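Local atomic coordinates of autophagy protein 5 (Saccharomyces cerevisiae, PDB entry 2DYO), a protein that takes part in autophagic vesicle formation and cytoplasm-to-vacuole transport and is required for the selective autophagy of nucleus and mitochondria. Residues Pro221-Thr226 / Lys233-Asp238; Val20-Ser25 / Pro53-Lys58; Thr132-Pro135 / Thr141-Glu144; Phe148-Gln153 / Phe279-Leu284; Leu93-Ala98 / Met252-Gly257. One frame throughout, in Å; residues are numbered along the deposited sequence.

Overall arrangement
Contacts 2, 3, 1, 5 and 4 close in that order along the chain; contact 5 spans contacts 3 and 1, and its segments alternate with those of contact 4. Contact 2 lies in the first ubiquitin-like domain and contact 1 in the second, with centres about 42 Å apart on opposite sides of the chain's centre. Contacts 3 and 4, centres about 15 Å apart, share helix 142-159, which carries Lys152, the residue that becomes linked to ATG12. Contacts 4 and 5 meet directly, since strands 280-286 and 251-255 are neighbours in one sheet. Contacts 3, 4 and 5 thus join two ubiquitin-like domains and a helical region into one body.

Contact 1 of 5, residues Pro221-Thr226 / Lys233-Asp238; sequences PTISMT and KDIEGD
One face of the Asp238 carboxylate is roofed by apolar atoms of Pro221 and Ile223. CB of Pro221 stands over the group, 3.7 Å from Asp238 OD2, and on the same face CG1 of Ile223 lies 3.7 Å from Asp238 OD1. The proline ring also rests on the stem of the aspartate, its CG being 4.0 Å from Asp238 CB. Beyond OD2, tilted out of the carboxylate plane, sits a water that donates one hydrogen to Asp238 OD2 (2.8 Å) and the other to Thr222 O (2.9 Å), so that an acidic side chain and a backbone carbonyl, both acceptors, are joined through a shared donor. If a leucine took the place of Asp238, this water would probably lose one of its two anchors, and Thr222 O its link to the helix.

Deeper in, the two isoleucines touch tip to tip: Ile223 CD1 is 3.7 Å from Ile235 CD1, the side chains crossing at about a right angle. Ile235 reaches there with CG1 set between its backbone N and carbonyl carbon (chi1 65°), and occupies the N-cap position of helix 236-239. Lying between the second and third strands of the sheet, that short helix probably corresponds to the main helix of a ubiquitin fold. Both isoleucines continue inward onto Leu205 of strand 205-208 and Leu266 of helix 266-273, and Pro221 leans on Ile207 of that strand.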
# COMPACT_ATOMS: atom_id res chain seq x y z
N PRO A 221 7.78 15.92 -2.48
CA PRO A 221 7.95 17.36 -2.33
C PRO A 221 7.78 17.85 -0.90
O PRO A 221 6.99 17.29 -0.13
CB PRO A 221 6.89 17.93 -3.27
CG PRO A 221 5.77 16.94 -3.10
CD PRO A 221 6.50 15.61 -3.15
N THR A 222 8.52 18.88 -0.54
CA THR A 222 8.44 19.47 0.79
C THR A 222 7.27 20.45 0.76
O THR A 222 7.27 21.38 -0.05
CB THR A 222 9.71 20.25 1.16
OG1 THR A 222 10.85 19.39 1.08
CG2 THR A 222 9.60 20.80 2.57
N ILE A 223 6.30 20.25 1.63
CA ILE A 223 5.13 21.12 1.68
C ILE A 223 4.87 21.63 3.09
O ILE A 223 4.42 20.88 3.96
CB ILE A 223 3.89 20.37 1.16
CG1 ILE A 223 4.11 20.01 -0.32
CG2 ILE A 223 2.64 21.22 1.34
CD1 ILE A 223 3.03 19.16 -0.92
N SER A 224 5.18 22.90 3.32
CA SER A 224 5.00 23.53 4.62
C SER A 224 3.52 23.76 4.93
O SER A 224 2.76 24.19 4.07
CB SER A 224 5.75 24.87 4.67
OG SER A 224 5.68 25.46 5.96
N MET A 225 3.12 23.48 6.17
CA MET A 225 1.73 23.65 6.58
C MET A 225 1.55 24.67 7.68
O MET A 225 0.42 25.01 8.04
CB MET A 225 1.17 22.31 7.06
CG MET A 225 1.07 21.25 5.99
SD MET A 225 -0.05 21.75 4.68
CE MET A 225 -1.63 21.64 5.52
N THR A 226 2.65 25.17 8.22
CA THR A 226 2.59 26.14 9.30
C THR A 226 1.87 27.42 8.88
O THR A 226 2.31 28.10 7.96
CB THR A 226 4.00 26.49 9.81
OG1 THR A 226 4.63 25.31 10.34
CG2 THR A 226 3.93 27.56 10.89
N LYS A 233 -5.10 22.17 -5.40
CA LYS A 233 -4.82 23.15 -6.45
C LYS A 233 -3.69 24.08 -6.02
O LYS A 233 -2.84 24.46 -6.82
CB LYS A 233 -6.07 23.99 -6.75
CG LYS A 233 -5.87 25.02 -7.86
CD LYS A 233 -5.84 24.36 -9.23
CE LYS A 233 -5.81 25.40 -10.35
NZ LYS A 233 -6.07 24.76 -11.68
N ASP A 234 -3.70 24.45 -4.74
CA ASP A 234 -2.67 25.33 -4.18
C ASP A 234 -1.26 24.75 -4.33
O ASP A 234 -0.28 25.50 -4.39
CB ASP A 234 -2.94 25.59 -2.70
CG ASP A 234 -4.01 26.64 -2.48
OD1 ASP A 234 -4.50 26.74 -1.33
OD2 ASP A 234 -4.34 27.37 -3.44
N ILE A 235 -1.14 23.43 -4.37
CA ILE A 235 0.18 22.84 -4.52
C ILE A 235 0.35 22.25 -5.91
O ILE A 235 1.12 21.30 -6.10
CB ILE A 235 0.44 21.74 -3.46
CG1 ILE A 235 -0.52 20.56 -3.66
CG2 ILE A 235 0.28 22.32 -2.06
CD1 ILE A 235 -0.09 19.30 -2.89
N GLU A 236 -0.36 22.82 -6.87
CA GLU A 236 -0.31 22.39 -8.26
C GLU A 236 1.13 22.46 -8.78
O GLU A 236 1.47 21.80 -9.76
CB GLU A 236 -1.21 23.28 -9.13
CG GLU A 236 -0.78 24.75 -9.14
CD GLU A 236 -1.70 25.65 -9.95
OE1 GLU A 236 -1.52 26.89 -9.90
OE2 GLU A 236 -2.61 25.14 -10.64
N GLY A 237 1.94 23.28 -8.12
CA GLY A 237 3.33 23.44 -8.53
C GLY A 237 4.18 22.22 -8.22
O GLY A 237 5.24 22.03 -8.82
N ASP A 238 3.72 21.40 -7.28
CA ASP A 238 4.44 20.18 -6.89
C ASP A 238 3.87 18.99 -7.65
O ASP A 238 4.54 17.98 -7.84
CB ASP A 238 4.31 19.93 -5.39
CG ASP A 238 4.99 20.98 -4.56
OD1 ASP A 238 4.31 21.59 -3.70
OD2 ASP A 238 6.20 21.21 -4.76
O HOH W 1 8.10 21.84 -2.78

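Contact 2 of 5, residues Val20-Ser25 / Pro53-Lys58; sequences VSIDPS and PLIWNK
Before Ile55 brings the helix down onto Val20 and Ile22, its first turn passes Pro53 and Leu54, both of which pack against polar side chains of a chain of another protein, while Leu54 also lies on Leu38 and Ile40 of strand 37-43, a neighbour of strand 15-22 in the sheet. Ile55 then does all the touching across the contact, and it divides its branches between two strand residues. The longer branch, extended beyond CG1 (chi2 180°), ends in CD1, which lies 4.2 Å from CG1 of Val20, the two side chains meeting at about a right angle. The shorter branch, CG2, is the closer one: it lies 3.6 Å from CD1 of Ile22. A bend in Ile22 (chi2 -57°) turns that methyl towards the helix.

Here is the central feature of a ubiquitin-like domain, the main helix laid across its mixed sheet, with the sheet side built from alternate residues of the first strand. Val20 and Ile22 both face the helix, and Ile22 also meets Leu123 of strand 118-126, on the other side of its own strand from Ala36. Farther along, Asn57 N bonds back to Pro53 O at 3.0 Å. The next residue, Lys58, packs on Leu38 and sends its NZ to two backbone oxygens, Val37 O and Glu34 O.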
# COMPACT_ATOMS: atom_id res chain seq x y z
N VAL A 20 -1.71 -14.87 -6.72
CA VAL A 20 -0.26 -15.05 -6.67
C VAL A 20 0.16 -16.31 -7.41
O VAL A 20 -0.40 -17.39 -7.20
CB VAL A 20 0.24 -15.14 -5.21
CG1 VAL A 20 1.76 -15.36 -5.20
CG2 VAL A 20 -0.10 -13.86 -4.45
N SER A 21 1.15 -16.17 -8.28
CA SER A 21 1.66 -17.31 -9.03
C SER A 21 3.14 -17.47 -8.70
O SER A 21 3.89 -16.50 -8.67
CB SER A 21 1.49 -17.09 -10.53
OG SER A 21 2.23 -15.97 -10.96
N ILE A 22 3.54 -18.71 -8.45
CA ILE A 22 4.93 -19.02 -8.12
C ILE A 22 5.64 -19.53 -9.37
O ILE A 22 5.29 -20.60 -9.88
CB ILE A 22 5.00 -20.12 -7.04
CG1 ILE A 22 4.10 -19.75 -5.86
CG2 ILE A 22 6.44 -20.32 -6.59
CD1 ILE A 22 4.42 -18.42 -5.22
N ASP A 23 6.62 -18.79 -9.86
CA ASP A 23 7.35 -19.22 -11.06
C ASP A 23 7.90 -20.62 -10.88
O ASP A 23 8.36 -20.99 -9.80
CB ASP A 23 8.49 -18.26 -11.38
CG ASP A 23 8.03 -17.04 -12.16
OD1 ASP A 23 8.90 -16.31 -12.68
OD2 ASP A 23 6.81 -16.80 -12.24
N PRO A 24 7.87 -21.43 -11.95
CA PRO A 24 8.37 -22.81 -11.89
C PRO A 24 9.83 -22.90 -11.44
O PRO A 24 10.27 -23.95 -10.97
CB PRO A 24 8.16 -23.31 -13.32
CG PRO A 24 8.23 -22.06 -14.14
CD PRO A 24 7.44 -21.08 -13.31
N SER A 25 10.57 -21.81 -11.57
CA SER A 25 11.97 -21.77 -11.17
C SER A 25 12.13 -22.18 -9.70
O SER A 25 13.19 -22.67 -9.30
CB SER A 25 12.54 -20.37 -11.38
OG SER A 25 11.82 -19.40 -10.65
N PRO A 53 5.30 -16.11 4.50
CA PRO A 53 5.13 -17.31 5.31
C PRO A 53 4.08 -18.24 4.70
O PRO A 53 4.27 -19.45 4.62
CB PRO A 53 4.69 -16.76 6.66
CG PRO A 53 5.42 -15.45 6.73
CD PRO A 53 5.20 -14.90 5.33
N LEU A 54 2.97 -17.64 4.26
CA LEU A 54 1.88 -18.38 3.65
C LEU A 54 2.36 -19.05 2.36
O LEU A 54 2.00 -20.20 2.08
CB LEU A 54 0.72 -17.42 3.34
CG LEU A 54 -0.53 -18.01 2.69
CD1 LEU A 54 -1.27 -18.86 3.71
CD2 LEU A 54 -1.43 -16.89 2.19
N ILE A 55 3.16 -18.33 1.59
CA ILE A 55 3.69 -18.86 0.34
C ILE A 55 4.66 -20.01 0.59
O ILE A 55 4.50 -21.11 0.04
CB ILE A 55 4.42 -17.76 -0.45
CG1 ILE A 55 3.41 -16.69 -0.90
CG2 ILE A 55 5.14 -18.36 -1.66
CD1 ILE A 55 4.03 -15.56 -1.70
N TRP A 56 5.67 -19.77 1.42
CA TRP A 56 6.66 -20.79 1.72
C TRP A 56 6.01 -22.06 2.26
O TRP A 56 6.32 -23.16 1.80
CB TRP A 56 7.68 -20.25 2.72
CG TRP A 56 8.62 -19.23 2.13
CD1 TRP A 56 8.93 -18.00 2.65
CD2 TRP A 56 9.37 -19.36 0.92
NE1 TRP A 56 9.84 -17.36 1.84
CE2 TRP A 56 10.12 -18.17 0.77
CE3 TRP A 56 9.49 -20.36 -0.05
CZ2 TRP A 56 10.98 -17.96 -0.32
CZ3 TRP A 56 10.34 -20.15 -1.13
CH2 TRP A 56 11.08 -18.96 -1.25
N ASN A 57 5.11 -21.92 3.22
CA ASN A 57 4.44 -23.08 3.81
C ASN A 57 3.72 -23.95 2.78
O ASN A 57 3.56 -25.15 2.99
CB ASN A 57 3.43 -22.65 4.87
CG ASN A 57 2.66 -23.83 5.44
OD1 ASN A 57 3.23 -24.70 6.10
ND2 ASN A 57 1.35 -23.86 5.19
N LYS A 58 3.30 -23.36 1.67
CA LYS A 58 2.58 -24.12 0.65
C LYS A 58 3.47 -24.81 -0.37
O LYS A 58 3.12 -25.87 -0.88
CB LYS A 58 1.58 -23.23 -0.08
CG LYS A 58 0.76 -23.98 -1.13
CD LYS A 58 -0.29 -23.11 -1.79
CE LYS A 58 -1.17 -23.95 -2.70
NZ LYS A 58 -2.29 -23.18 -3.31

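Contact 3 of 5, residues Thr132-Pro135 / Thr141-Glu144; sequences TIIP and TQAE
Gln142 reaches out from the first turn of its helix to Pro135, and its amide nitrogen forms the one hydrogen bond between the segments. Gln142 NE2 donates to Pro135 O at 2.9 Å with an N-H...O angle of 165°. The donor approaches nearly along the C=O axis of the proline, and that oxygen lies almost in the plane of the glutamine amide, so the bond is straight from both ends. An extended chain makes the reach possible: CG is anti to the backbone N (chi1 173°), and the next torsion is likewise extended.

The other end of the amide is occupied too, because Gln142 OE1 accepts the N-H of Ala137. With donor and acceptor both engaged by the connecting loop, the amide's orientation is set, since a flip would turn OE1 toward Pro135 O and NE2 toward the Ala137 N-H, losing both bonds. Ile134 adds a van der Waals touch, its CG2 methyl lying 3.9 Å from Gln142 NE2 as the two side chains slide past each other in opposite directions. Ile134 and Gln142 both rest on Trp86 as well, while Pro135 is backed by Leu129 and by Tyr74 of strand 74-79.

The result is a side-chain-to-backbone hydrogen bond across the linker, placed where the last strand of the first ubiquitin-like domain, 118-126, hands over to helix 142-159 of the helical region.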
# COMPACT_ATOMS: atom_id res chain seq x y z
N THR A 132 16.59 -0.60 -8.26
CA THR A 132 15.80 -0.03 -7.17
C THR A 132 14.94 -1.03 -6.41
O THR A 132 14.30 -0.68 -5.41
CB THR A 132 14.88 1.12 -7.67
OG1 THR A 132 13.72 0.57 -8.32
CG2 THR A 132 15.63 2.03 -8.63
N ILE A 133 14.92 -2.28 -6.86
CA ILE A 133 14.13 -3.30 -6.19
C ILE A 133 14.82 -3.87 -4.94
O ILE A 133 15.95 -4.35 -5.01
CB ILE A 133 13.81 -4.48 -7.14
CG1 ILE A 133 12.84 -4.01 -8.23
CG2 ILE A 133 13.22 -5.65 -6.35
CD1 ILE A 133 11.49 -3.53 -7.71
N ILE A 134 14.12 -3.79 -3.81
CA ILE A 134 14.63 -4.33 -2.56
C ILE A 134 14.17 -5.79 -2.56
O ILE A 134 12.97 -6.05 -2.57
CB ILE A 134 14.00 -3.64 -1.34
CG1 ILE A 134 14.28 -2.14 -1.38
CG2 ILE A 134 14.55 -4.27 -0.06
CD1 ILE A 134 13.61 -1.38 -0.24
N PRO A 135 15.12 -6.74 -2.55
CA PRO A 135 14.77 -8.16 -2.55
C PRO A 135 13.99 -8.62 -1.32
O PRO A 135 14.06 -8.01 -0.26
CB PRO A 135 16.14 -8.84 -2.67
CG PRO A 135 17.04 -7.91 -1.92
CD PRO A 135 16.57 -6.54 -2.40
N THR A 141 11.98 -9.72 10.07
CA THR A 141 11.66 -8.40 10.61
C THR A 141 11.85 -7.34 9.52
O THR A 141 11.77 -6.15 9.79
CB THR A 141 12.56 -8.02 11.80
OG1 THR A 141 13.93 -8.05 11.37
CG2 THR A 141 12.37 -8.99 12.96
N GLN A 142 12.12 -7.79 8.30
CA GLN A 142 12.35 -6.88 7.18
C GLN A 142 11.25 -5.82 6.99
O GLN A 142 11.54 -4.63 6.87
CB GLN A 142 12.50 -7.67 5.87
CG GLN A 142 12.57 -6.77 4.63
CD GLN A 142 12.67 -7.54 3.33
OE1 GLN A 142 11.95 -8.52 3.11
NE2 GLN A 142 13.56 -7.10 2.45
N ALA A 143 10.00 -6.26 6.94
CA ALA A 143 8.88 -5.34 6.75
C ALA A 143 8.72 -4.40 7.95
O ALA A 143 8.62 -3.19 7.79
CB ALA A 143 7.59 -6.12 6.51
N GLU A 144 8.68 -4.97 9.15
CA GLU A 144 8.54 -4.16 10.35
C GLU A 144 9.62 -3.09 10.45
O GLU A 144 9.32 -1.93 10.76
CB GLU A 144 8.57 -5.05 11.60
CG GLU A 144 8.64 -4.27 12.90
CD GLU A 144 8.50 -5.16 14.13
OE1 GLU A 144 8.93 -6.33 14.07
OE2 GLU A 144 7.96 -4.67 15.15

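Contact 4 of 5, residues Phe148-Gln153 / Phe279-Leu284; sequences FHQWKQ and FLYITL
Helix 142-159 passes the beginning of strand 280-286, the backbones coming nearest at Gln150 and Phe279, whose CA atoms are 7.9 Å apart. The side chains fill the gap. Gln150 folds back through a bend at its second torsion (chi2 -63°), which carries its amide to the Phe279 ring: NE2 lies 3.8 Å from Phe279 CD1, the amide and ring planes only 23° apart. The same ring meets the helix backbone, with Gln150 O at 3.9 Å from Phe279 CE1.

Tyr281 approaches from the strand, its OH 3.9 Å from Gln150 NE2, but the hydroxyl has its own partner in Asp277 OD1. Gln150 NE2 makes a weak hydrogen bond to that same oxygen, so one carboxylate gathers both groups. Near the far end of the ring, Gln153 OE1 is 4.3 Å from Phe279 CZ. Gln153 NE2 is tied back to His149 O at 3.2 Å, reaching that carbonyl from the face opposite the one used by Gln153 N.

This is a domain interface: the helical region, on the helix whose Lys152 is the attachment point for ATG12, rests on the start of the last strand of the second ubiquitin-like fold.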
# COMPACT_ATOMS: atom_id res chain seq x y z
N PHE A 148 8.55 0.76 10.33
CA PHE A 148 8.76 1.62 11.48
C PHE A 148 9.63 2.81 11.09
O PHE A 148 9.45 3.92 11.60
CB PHE A 148 9.38 0.84 12.64
CG PHE A 148 9.49 1.64 13.91
CD1 PHE A 148 10.62 2.41 14.16
CD2 PHE A 148 8.44 1.67 14.81
CE1 PHE A 148 10.70 3.20 15.31
CE2 PHE A 148 8.51 2.46 15.96
CZ PHE A 148 9.64 3.23 16.20
N HIS A 149 10.56 2.59 10.17
CA HIS A 149 11.44 3.65 9.70
C HIS A 149 10.62 4.67 8.89
O HIS A 149 10.95 5.85 8.83
CB HIS A 149 12.57 3.08 8.83
CG HIS A 149 13.63 4.08 8.49
ND1 HIS A 149 14.49 4.60 9.44
CD2 HIS A 149 13.94 4.69 7.32
CE1 HIS A 149 15.28 5.49 8.86
NE2 HIS A 149 14.97 5.56 7.58
N GLN A 150 9.54 4.19 8.27
CA GLN A 150 8.64 5.05 7.51
C GLN A 150 7.97 5.99 8.52
O GLN A 150 7.90 7.20 8.31
CB GLN A 150 7.56 4.24 6.80
CG GLN A 150 7.98 3.52 5.52
CD GLN A 150 8.43 4.48 4.43
OE1 GLN A 150 9.56 4.96 4.44
NE2 GLN A 150 7.54 4.76 3.48
N TRP A 151 7.47 5.42 9.61
CA TRP A 151 6.79 6.23 10.62
C TRP A 151 7.71 7.19 11.34
O TRP A 151 7.27 8.24 11.80
CB TRP A 151 6.05 5.34 11.62
CG TRP A 151 4.67 5.00 11.16
CD1 TRP A 151 4.26 3.84 10.56
CD2 TRP A 151 3.52 5.84 11.22
NE1 TRP A 151 2.93 3.92 10.23
CE2 TRP A 151 2.45 5.14 10.63
CE3 TRP A 151 3.28 7.14 11.72
CZ2 TRP A 151 1.16 5.68 10.52
CZ3 TRP A 151 2.00 7.68 11.61
CH2 TRP A 151 0.96 6.95 11.01
N LYS A 152 8.99 6.83 11.46
CA LYS A 152 9.94 7.72 12.12
C LYS A 152 10.10 8.98 11.27
O LYS A 152 10.16 10.10 11.79
CB LYS A 152 11.28 7.01 12.30
CG LYS A 152 12.25 7.75 13.20
CD LYS A 152 13.58 6.98 13.34
CE LYS A 152 14.59 7.78 14.16
NZ LYS A 152 15.89 7.06 14.25
N GLN A 153 10.18 8.81 9.95
CA GLN A 153 10.31 9.95 9.05
C GLN A 153 9.03 10.79 9.13
O GLN A 153 9.06 12.02 9.19
CB GLN A 153 10.49 9.49 7.60
CG GLN A 153 11.74 8.69 7.32
CD GLN A 153 11.74 8.10 5.92
OE1 GLN A 153 11.76 8.83 4.92
NE2 GLN A 153 11.70 6.77 5.84
N PHE A 279 2.40 7.83 5.29
CA PHE A 279 2.49 8.72 4.14
C PHE A 279 1.19 8.78 3.35
O PHE A 279 0.47 7.79 3.23
CB PHE A 279 3.60 8.27 3.18
CG PHE A 279 4.98 8.73 3.57
CD1 PHE A 279 5.78 7.97 4.40
CD2 PHE A 279 5.47 9.95 3.09
CE1 PHE A 279 7.06 8.41 4.75
CE2 PHE A 279 6.74 10.39 3.44
CZ PHE A 279 7.54 9.62 4.27
N LEU A 280 0.90 9.97 2.82
CA LEU A 280 -0.27 10.16 1.97
C LEU A 280 0.27 9.93 0.56
O LEU A 280 1.27 10.54 0.18
CB LEU A 280 -0.81 11.58 2.06
CG LEU A 280 -1.84 11.91 0.96
CD1 LEU A 280 -3.11 11.06 1.16
CD2 LEU A 280 -2.18 13.39 1.01
N TYR A 281 -0.37 9.05 -0.20
CA TYR A 281 0.08 8.78 -1.56
C TYR A 281 -0.95 9.22 -2.58
O TYR A 281 -2.14 8.92 -2.44
CB TYR A 281 0.32 7.28 -1.79
CG TYR A 281 1.48 6.67 -1.05
CD1 TYR A 281 1.35 6.24 0.26
CD2 TYR A 281 2.71 6.47 -1.69
CE1 TYR A 281 2.41 5.62 0.93
CE2 TYR A 281 3.77 5.87 -1.03
CZ TYR A 281 3.61 5.44 0.27
OH TYR A 281 4.64 4.80 0.91
N ILE A 282 -0.52 9.95 -3.60
CA ILE A 282 -1.46 10.30 -4.65
C ILE A 282 -0.89 9.74 -5.94
O ILE A 282 0.33 9.70 -6.14
CB ILE A 282 -1.73 11.82 -4.76
CG1 ILE A 282 -0.44 12.59 -5.01
CG2 ILE A 282 -2.41 12.32 -3.48
CD1 ILE A 282 -0.67 14.10 -5.02
N THR A 283 -1.79 9.27 -6.79
CA THR A 283 -1.40 8.70 -8.07
C THR A 283 -1.99 9.57 -9.17
O THR A 283 -3.20 9.82 -9.20
CB THR A 283 -1.93 7.26 -8.20
OG1 THR A 283 -1.36 6.46 -7.15
CG2 THR A 283 -1.57 6.67 -9.55
N LEU A 284 -1.14 10.06 -10.05
CA LEU A 284 -1.58 10.92 -11.14
C LEU A 284 -1.87 10.08 -12.37
O LEU A 284 -1.01 9.33 -12.83
CB LEU A 284 -0.51 11.96 -11.46
CG LEU A 284 -0.02 12.79 -10.27
CD1 LEU A 284 1.07 13.74 -10.73
CD2 LEU A 284 -1.19 13.55 -9.65

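Contact 5 of 5, residues Leu93-Ala98 / Met252-Gly257; sequences LFDCLA and MVICQG
The helix 90-98 presents Asp95 to the type I' turn (Gln256 and Gly257, both of positive phi) that joins strands 251-255 and 258-260, and the backbones come nearest there, with 5.7 Å between the CA atoms of Asp95 and Gly257.

Asp95 OD2 takes the N-H of Gly257 at 2.7 Å, met on its syn side but 30° out of the carboxylate plane, with a somewhat bent N-H...O angle of 142°. A second donor grips the same oxygen: a water 2.9 Å from Asp95 OD2 gives its other hydrogen to Ile254 O at 2.7 Å, so one carboxylate oxygen holds the turn directly and the strand end through solvent. The CG2 methyl of Ile254 also touches the carboxylate, 4.0 Å from Asp95 OD2. Glycine suits the positive phi of its position in this turn.

The other carboxylate oxygen, Asp95 OD1, forms a salt bridge with Arg44, and Gln256 is held by Glu45 and Leu273 O. With an alanine in place of Asp95, the Gly257 N-H would probably be left without its acceptor, and Arg44 would lose this carboxylate partner.

Asp95 belongs to the first ubiquitin-like domain and the turn to the second. A buried carboxylate so supplied with an arginine, a backbone N-H and a water is likely to remain ionised, and the link between the two domains would then be a charged as well as a directional one.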
# COMPACT_ATOMS: atom_id res chain seq x y z
N LEU A 93 0.18 0.25 -4.71
CA LEU A 93 0.69 -0.47 -5.87
C LEU A 93 -0.48 -0.67 -6.84
O LEU A 93 -0.34 -0.49 -8.05
CB LEU A 93 1.25 -1.84 -5.45
CG LEU A 93 2.56 -1.86 -4.66
CD1 LEU A 93 2.88 -3.29 -4.24
CD2 LEU A 93 3.69 -1.31 -5.52
N PHE A 94 -1.64 -1.02 -6.28
CA PHE A 94 -2.83 -1.25 -7.09
C PHE A 94 -3.24 0.01 -7.85
O PHE A 94 -3.51 -0.05 -9.05
CB PHE A 94 -4.00 -1.69 -6.20
CG PHE A 94 -5.26 -2.01 -6.97
CD1 PHE A 94 -5.39 -3.23 -7.62
CD2 PHE A 94 -6.29 -1.09 -7.06
CE1 PHE A 94 -6.55 -3.53 -8.35
CE2 PHE A 94 -7.45 -1.37 -7.79
CZ PHE A 94 -7.58 -2.60 -8.43
N ASP A 95 -3.30 1.14 -7.16
CA ASP A 95 -3.68 2.40 -7.78
C ASP A 95 -2.75 2.74 -8.93
O ASP A 95 -3.17 3.23 -9.97
CB ASP A 95 -3.67 3.55 -6.77
CG ASP A 95 -4.78 3.44 -5.75
OD1 ASP A 95 -5.60 2.51 -5.86
OD2 ASP A 95 -4.84 4.29 -4.83
N CYS A 96 -1.46 2.47 -8.73
CA CYS A 96 -0.47 2.75 -9.75
C CYS A 96 -0.68 1.88 -10.98
O CYS A 96 -0.43 2.31 -12.10
CB CYS A 96 0.93 2.53 -9.19
SG CYS A 96 2.21 2.62 -10.44
N LEU A 97 -1.14 0.64 -10.77
CA LEU A 97 -1.37 -0.28 -11.88
C LEU A 97 -2.75 -0.12 -12.52
O LEU A 97 -2.91 -0.31 -13.72
CB LEU A 97 -1.20 -1.73 -11.40
CG LEU A 97 0.17 -2.13 -10.86
CD1 LEU A 97 0.10 -3.53 -10.27
CD2 LEU A 97 1.19 -2.08 -11.98
N ALA A 98 -3.75 0.24 -11.71
CA ALA A 98 -5.12 0.40 -12.19
C ALA A 98 -5.32 1.59 -13.13
O ALA A 98 -6.10 1.51 -14.08
CB ALA A 98 -6.07 0.52 -11.00
N MET A 252 -5.69 13.56 -13.37
CA MET A 252 -6.68 13.20 -12.36
C MET A 252 -5.88 12.71 -11.16
O MET A 252 -4.90 12.00 -11.31
CB MET A 252 -7.61 12.08 -12.85
CG MET A 252 -8.52 11.53 -11.75
SD MET A 252 -9.79 10.39 -12.35
CE MET A 252 -8.84 8.97 -12.76
N VAL A 253 -6.30 13.13 -9.97
CA VAL A 253 -5.62 12.74 -8.74
C VAL A 253 -6.38 11.58 -8.12
O VAL A 253 -7.57 11.68 -7.87
CB VAL A 253 -5.60 13.90 -7.74
CG1 VAL A 253 -4.92 13.46 -6.44
CG2 VAL A 253 -4.86 15.08 -8.37
N ILE A 254 -5.67 10.47 -7.90
CA ILE A 254 -6.24 9.28 -7.30
C ILE A 254 -5.55 9.02 -5.96
O ILE A 254 -4.33 8.93 -5.88
CB ILE A 254 -6.01 8.03 -8.19
CG1 ILE A 254 -6.71 8.21 -9.54
CG2 ILE A 254 -6.51 6.77 -7.47
CD1 ILE A 254 -8.20 8.45 -9.44
N CYS A 255 -6.35 8.93 -4.90
CA CYS A 255 -5.84 8.67 -3.56
C CYS A 255 -6.70 7.56 -2.98
O CYS A 255 -7.92 7.64 -3.03
CB CYS A 255 -5.95 9.92 -2.69
SG CYS A 255 -5.31 9.73 -1.03
N GLN A 256 -6.07 6.53 -2.44
CA GLN A 256 -6.83 5.42 -1.86
C GLN A 256 -7.87 4.89 -2.85
O GLN A 256 -9.02 4.63 -2.48
CB GLN A 256 -7.53 5.88 -0.57
CG GLN A 256 -6.59 6.12 0.60
CD GLN A 256 -6.10 4.84 1.26
OE1 GLN A 256 -6.47 3.73 0.86
NE2 GLN A 256 -5.26 4.98 2.28
N GLY A 257 -7.45 4.75 -4.10
CA GLY A 257 -8.34 4.22 -5.12
C GLY A 257 -9.52 5.05 -5.56
O GLY A 257 -10.35 4.56 -6.34
O HOH W 2 -3.16 6.63 -5.02